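Local atomic coordinates of spherulin-4 (Aspergillus clavatus, PDB entry 5C5G), a protein that is a glycoside hydrolase of (beta/alpha) barrel fold that probably acts on galactosaminogalactan, whose biosynthesis requires its Aspergillus fumigatus counterpart. Residues 173-176 with 177-181; 188-191 with 192-195; 239-242 with 243-247. One frame throughout, in Å; residues are numbered along the deposited sequence.

Overall arrangement
All three contacts are local, each between chain neighbours, and all belong to one eight-stranded parallel (beta/alpha) barrel. Contact 1 starts the short helix 175-180 after strand 167-172; contact 2 is a bend in the loop running from that helix to strand 198-203; contact 3 opens the last helix, 245-252. The centres of contacts 1 and 2 are about 19 Å apart, as are those of 1 and 3, while 2 and 3 are about 29 Å apart. Contacts 1 and 3 come nearer the N-acetylgalactosamine site, empty of sugar in this model: the A173 side chain is about 5 Å from that of E172, the F241 side chain about 10 Å from that of Y15. Contact 2 lies away from it.

Contact 1 of 3, residues 173-176 with 177-181; sequences ATYA and TFQER
T174 caps the helix that begins at Y175: its OG1 accepts the backbone N-H of T177 at 3.0 Å, with an N-H...O angle of 160°. That hydroxyl reaches T177 because chi1 of 64° sets OG1 between the backbone N and the carbonyl carbon of T174. T177 answers from within the same first turn. Its own hydroxyl takes hold of a water, OG1 to water 2.8 Å, and the same water accepts from the backbone N of T174, so the N-cap is closed by a solvent bridge too. On the strand side of the cap, CG2 of T177 meets CB of A173, 3.9 Å away.

One turn on, Q179 folds back over Y175. Chi1 of -70° brings its CG over one face of the phenol ring, 4.0 Å from the centroid and displaced toward the rim, a CH-pi contact; a bend at chi2 then directs the amide, turned well out of parallel with the ring, so that its NE2 lies 3.3 Å from Y175 OH. Behind these side chains run the i to i+4 bonds of the helix, F178 N to T174 O, Q179 N to Y175 O and E180 N to A176 O, the last at 2.9 Å.

On the inner side, F178 meets F171 edge-to-face and packs on L217 and V221 of helix 212-224, while Y175 also touches L217. This is the helix of a beta-alpha-beta unit, and A173 directly follows the sugar-binding E172. The T177 N-H, with no earlier helical carbonyl to bond, is met by a side chain, consistent with T174 marking the start of the helix.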
# COMPACT_ATOMS: atom_id res chain seq x y z
N ALA A 173 7.39 -8.91 -5.29
CA ALA A 173 8.37 -9.50 -6.19
C ALA A 173 7.75 -9.73 -7.54
O ALA A 173 6.59 -9.41 -7.79
CB ALA A 173 8.90 -10.80 -5.60
N THR A 174 8.53 -10.31 -8.45
CA THR A 174 8.04 -10.59 -9.78
C THR A 174 7.05 -11.75 -9.78
O THR A 174 7.04 -12.61 -8.91
CB THR A 174 9.18 -10.99 -10.73
OG1 THR A 174 9.75 -12.21 -10.26
CG2 THR A 174 10.24 -9.90 -10.83
N TYR A 175 6.27 -11.80 -10.84
CA TYR A 175 5.41 -12.94 -11.11
C TYR A 175 6.22 -14.24 -11.18
O TYR A 175 5.78 -15.28 -10.68
CB TYR A 175 4.66 -12.69 -12.42
CG TYR A 175 3.78 -13.83 -12.84
CD1 TYR A 175 2.52 -14.00 -12.31
CD2 TYR A 175 4.21 -14.75 -13.79
CE1 TYR A 175 1.71 -15.04 -12.69
CE2 TYR A 175 3.40 -15.80 -14.19
CZ TYR A 175 2.15 -15.94 -13.63
OH TYR A 175 1.37 -16.99 -14.04
N ALA A 176 7.40 -14.19 -11.80
CA ALA A 176 8.25 -15.39 -11.87
C ALA A 176 8.56 -15.92 -10.47
O ALA A 176 8.48 -17.12 -10.22
CB ALA A 176 9.52 -15.10 -12.64
N THR A 177 8.89 -15.02 -9.55
CA THR A 177 9.16 -15.43 -8.19
C THR A 177 7.91 -15.98 -7.50
O THR A 177 7.98 -16.98 -6.78
CB THR A 177 9.73 -14.26 -7.41
OG1 THR A 177 11.02 -13.96 -7.96
CG2 THR A 177 9.88 -14.57 -5.93
N PHE A 178 6.77 -15.34 -7.74
CA PHE A 178 5.50 -15.82 -7.20
C PHE A 178 5.28 -17.27 -7.61
O PHE A 178 4.95 -18.13 -6.77
CB PHE A 178 4.39 -14.89 -7.70
CG PHE A 178 3.01 -15.21 -7.19
CD1 PHE A 178 2.65 -14.94 -5.89
CD2 PHE A 178 2.07 -15.75 -8.04
CE1 PHE A 178 1.37 -15.22 -5.44
CE2 PHE A 178 0.79 -16.05 -7.59
CZ PHE A 178 0.44 -15.76 -6.29
N GLN A 179 5.50 -17.57 -8.88
CA GLN A 179 5.31 -18.93 -9.38
C GLN A 179 6.34 -19.90 -8.83
O GLN A 179 6.02 -21.05 -8.53
CB GLN A 179 5.33 -18.94 -10.91
CG GLN A 179 4.09 -18.28 -11.50
CD GLN A 179 2.81 -18.94 -11.03
OE1 GLN A 179 2.78 -20.12 -10.70
NE2 GLN A 179 1.73 -18.16 -10.98
N GLU A 180 7.58 -19.46 -8.69
CA GLU A 180 8.61 -20.33 -8.15
C GLU A 180 8.23 -20.81 -6.75
O GLU A 180 8.56 -21.92 -6.36
CB GLU A 180 9.94 -19.59 -8.08
CG GLU A 180 11.05 -20.35 -7.35
CD GLU A 180 12.41 -19.72 -7.54
OE1 GLU A 180 12.48 -18.63 -8.14
OE2 GLU A 180 13.42 -20.33 -7.09
N ARG A 181 7.53 -19.97 -6.00
CA ARG A 181 7.13 -20.29 -4.64
C ARG A 181 5.71 -20.85 -4.59
O ARG A 181 5.10 -20.91 -3.52
CB ARG A 181 7.29 -19.04 -3.77
CG ARG A 181 8.73 -18.51 -3.77
CD ARG A 181 9.00 -17.53 -2.66
NE ARG A 181 9.46 -18.19 -1.44
CZ ARG A 181 9.58 -17.60 -0.26
NH1 ARG A 181 10.01 -18.29 0.79
NH2 ARG A 181 9.25 -16.32 -0.12
O HOH W 1 11.47 -11.19 -7.72

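Contact 2 of 3, residues 188-191 with 192-195; sequences DTIP and DSHR
The carbonyl oxygen of I190 is gripped twice: S193 OG donates to it at 2.8 Å, and a water donates to it at 3.2 Å. The serine hydroxyl comes in from above the carbonyl plane, 49° out of it. What swings it there is chi1 of 72°, which tucks OG between the backbone N and the carbonyl carbon of S193. The same water accepts from S193 N at 3.1 Å, so it bridges I190 O and S193 N across the bend, beside the direct bond. Along the flank of the bend, CG2 of I190 touches both CB and OG of S193, each at 3.7 Å.

The chain reverses here through P191 and D192, the latter with a left-handed backbone conformation, in the long loop that carries the chain from helix 175-180 to strand 198-203. I190 packs on I156 and S193 touches L162, both in the loop between strands 148-152 and 167-172. Further on, R195 ties the end of the loop to the barrel: its NH1 makes a salt bridge with D226, and its NH2 donates to the backbone carbonyls of R222 and K7.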
# COMPACT_ATOMS: atom_id res chain seq x y z
N ASP A 188 0.13 -20.00 2.72
CA ASP A 188 -0.29 -21.04 3.64
C ASP A 188 0.80 -21.39 4.66
O ASP A 188 0.51 -22.02 5.68
CB ASP A 188 -0.70 -22.31 2.89
CG ASP A 188 -1.88 -22.09 1.95
OD1 ASP A 188 -2.71 -21.19 2.20
OD2 ASP A 188 -1.98 -22.84 0.95
N THR A 189 2.04 -20.99 4.40
CA THR A 189 3.14 -21.27 5.32
C THR A 189 3.18 -20.32 6.50
O THR A 189 3.92 -20.58 7.45
CB THR A 189 4.51 -21.21 4.61
OG1 THR A 189 4.84 -19.85 4.27
CG2 THR A 189 4.52 -22.08 3.38
N ILE A 190 2.41 -19.25 6.45
CA ILE A 190 2.49 -18.21 7.46
C ILE A 190 1.58 -18.55 8.63
O ILE A 190 0.37 -18.56 8.48
CB ILE A 190 2.05 -16.85 6.91
CG1 ILE A 190 2.78 -16.54 5.60
CG2 ILE A 190 2.28 -15.78 7.96
CD1 ILE A 190 2.29 -15.26 4.91
N PRO A 191 2.16 -18.80 9.82
CA PRO A 191 1.31 -19.17 10.95
C PRO A 191 0.63 -17.94 11.55
O PRO A 191 1.05 -16.82 11.29
CB PRO A 191 2.31 -19.78 11.93
CG PRO A 191 3.57 -19.06 11.66
CD PRO A 191 3.59 -18.79 10.19
N ASP A 192 -0.42 -18.18 12.33
CA ASP A 192 -1.08 -17.14 13.12
C ASP A 192 -1.47 -15.95 12.26
O ASP A 192 -1.29 -14.80 12.65
CB ASP A 192 -0.16 -16.71 14.28
CG ASP A 192 -0.88 -15.90 15.35
OD1 ASP A 192 -2.10 -16.10 15.54
OD2 ASP A 192 -0.22 -15.08 16.02
N SER A 193 -2.00 -16.24 11.07
CA SER A 193 -2.29 -15.21 10.10
C SER A 193 -3.65 -15.40 9.46
O SER A 193 -4.22 -16.49 9.45
CB SER A 193 -1.21 -15.19 9.00
OG SER A 193 -1.33 -16.33 8.16
N HIS A 194 -4.16 -14.31 8.92
CA HIS A 194 -5.43 -14.28 8.21
C HIS A 194 -5.26 -13.37 7.02
O HIS A 194 -4.48 -12.40 7.08
CB HIS A 194 -6.51 -13.74 9.13
CG HIS A 194 -7.89 -13.84 8.58
ND1 HIS A 194 -8.42 -12.92 7.70
CD2 HIS A 194 -8.86 -14.77 8.78
CE1 HIS A 194 -9.66 -13.28 7.39
NE2 HIS A 194 -9.95 -14.39 8.04
N ARG A 195 -5.97 -13.65 5.94
CA ARG A 195 -5.86 -12.84 4.73
C ARG A 195 -6.08 -11.35 5.00
O ARG A 195 -5.48 -10.53 4.31
CB ARG A 195 -6.83 -13.33 3.63
CG ARG A 195 -8.31 -13.21 3.98
CD ARG A 195 -9.21 -13.67 2.85
NE ARG A 195 -9.08 -12.88 1.62
CZ ARG A 195 -9.53 -11.63 1.46
NH1 ARG A 195 -10.13 -10.99 2.46
NH2 ARG A 195 -9.38 -11.02 0.30
O HOH W 2 -2.51 -19.02 9.85

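Contact 3 of 3, residues 239-242 with 243-247; sequences AGFG and GQWSE. With EDO (1,2-ethanediol), chain C.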
# COMPACT_ATOMS: atom_id res chain seq x y z
N ALA A 239 5.84 3.51 -10.73
CA ALA A 239 5.90 4.89 -11.21
C ALA A 239 5.18 5.05 -12.53
O ALA A 239 5.35 6.07 -13.21
CB ALA A 239 7.34 5.35 -11.32
N GLY A 240 4.33 4.10 -12.86
CA GLY A 240 3.52 4.17 -14.06
C GLY A 240 2.46 3.11 -13.95
O GLY A 240 2.51 2.25 -13.06
N PHE A 241 1.51 3.14 -14.87
CA PHE A 241 0.40 2.21 -14.90
C PHE A 241 0.64 1.12 -15.92
O PHE A 241 1.03 1.40 -17.05
CB PHE A 241 -0.89 2.96 -15.19
CG PHE A 241 -1.26 3.92 -14.10
CD1 PHE A 241 -0.77 5.21 -14.10
CD2 PHE A 241 -2.01 3.51 -13.03
CE1 PHE A 241 -1.07 6.08 -13.05
CE2 PHE A 241 -2.31 4.37 -11.99
CZ PHE A 241 -1.85 5.65 -12.01
N GLY A 242 0.41 -0.12 -15.52
CA GLY A 242 0.59 -1.24 -16.41
C GLY A 242 -0.44 -1.28 -17.51
O GLY A 242 -1.52 -0.67 -17.40
N GLY A 243 -0.13 -2.02 -18.56
CA GLY A 243 -1.01 -2.10 -19.70
C GLY A 243 -2.36 -2.74 -19.45
O GLY A 243 -3.26 -2.59 -20.28
N GLN A 244 -2.51 -3.45 -18.34
CA GLN A 244 -3.78 -4.08 -17.98
C GLN A 244 -4.30 -3.57 -16.65
O GLN A 244 -5.03 -4.25 -15.95
CB GLN A 244 -3.63 -5.60 -17.97
CG GLN A 244 -3.37 -6.13 -19.38
CD GLN A 244 -3.15 -7.61 -19.43
OE1 GLN A 244 -4.02 -8.39 -19.04
NE2 GLN A 244 -1.97 -8.02 -19.89
N TRP A 245 -3.92 -2.34 -16.30
CA TRP A 245 -4.37 -1.74 -15.05
C TRP A 245 -5.90 -1.70 -14.94
O TRP A 245 -6.47 -2.11 -13.93
CB TRP A 245 -3.77 -0.34 -14.95
CG TRP A 245 -4.37 0.58 -13.93
CD1 TRP A 245 -5.07 1.72 -14.18
CD2 TRP A 245 -4.30 0.46 -12.51
NE1 TRP A 245 -5.43 2.33 -13.01
CE2 TRP A 245 -4.98 1.57 -11.97
CE3 TRP A 245 -3.73 -0.47 -11.64
CZ2 TRP A 245 -5.11 1.77 -10.59
CZ3 TRP A 245 -3.87 -0.27 -10.27
CH2 TRP A 245 -4.54 0.85 -9.77
N SER A 246 -6.58 -1.24 -15.98
CA SER A 246 -8.03 -1.14 -15.90
C SER A 246 -8.65 -2.54 -15.78
O SER A 246 -9.63 -2.72 -15.07
CB SER A 246 -8.62 -0.36 -17.09
OG SER A 246 -8.24 -0.94 -18.31
N GLU A 247 -8.10 -3.51 -16.51
CA GLU A 247 -8.59 -4.88 -16.46
C GLU A 247 -8.39 -5.47 -15.06
O GLU A 247 -9.27 -6.14 -14.54
CB GLU A 247 -7.91 -5.76 -17.51
CG GLU A 247 -8.34 -5.47 -18.94
CD GLU A 247 -7.58 -4.33 -19.61
OE1 GLU A 247 -6.80 -3.59 -18.98
OE2 GLU A 247 -7.80 -4.15 -20.83
C1 EDO C . 0.91 2.56 -8.98
O1 EDO C . 2.07 3.18 -9.53
C2 EDO C . -0.15 2.53 -10.06
O2 EDO C . 0.23 1.60 -11.08
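The phenyl ring of F241 turns its edge to one face of the W245 indole, an edge-to-face pair with the F241 centroid 4.8 Å from that of the five-membered ring and the planes 57° apart. A single corner of the phenyl does most of the touching. Its CD2 stands 3.5 Å above the indole plane, toward the rim, and lies 3.6 Å from W245 NE1; CE2 beside it reaches across to CE2 and CZ2 of the indole. Chi1 of 165° carries W245 CG anti to its backbone N, and this turns the indole back toward F241. The indole N-H is used elsewhere: W245 NE1 donates to the backbone oxygen of P25, which would help hold the ring system in this rotation.

Between the two aromatics the backbone makes a type I beta turn from G242 to W245, leading into helix 245-252, the helix after the eighth strand of the barrel. W245 N donates to G242 O at 3.1 Å from well above the carbonyl plane, while Q244 takes the N-cap position. The two rings also pack against helix 24-32, F241 on P25 and L26, W245 on L26 and V29, and W245 touches V10 and V12 of strand 9-13, so this helix start is seated where the last barrel unit meets the first.

An ethanediol molecule, probably from the crystallisation liquor, sits against F241. Its O2 donates to the backbone oxygen of G240 at 3.1 Å, and its C2 comes within 3.4 Å of F241 CE2.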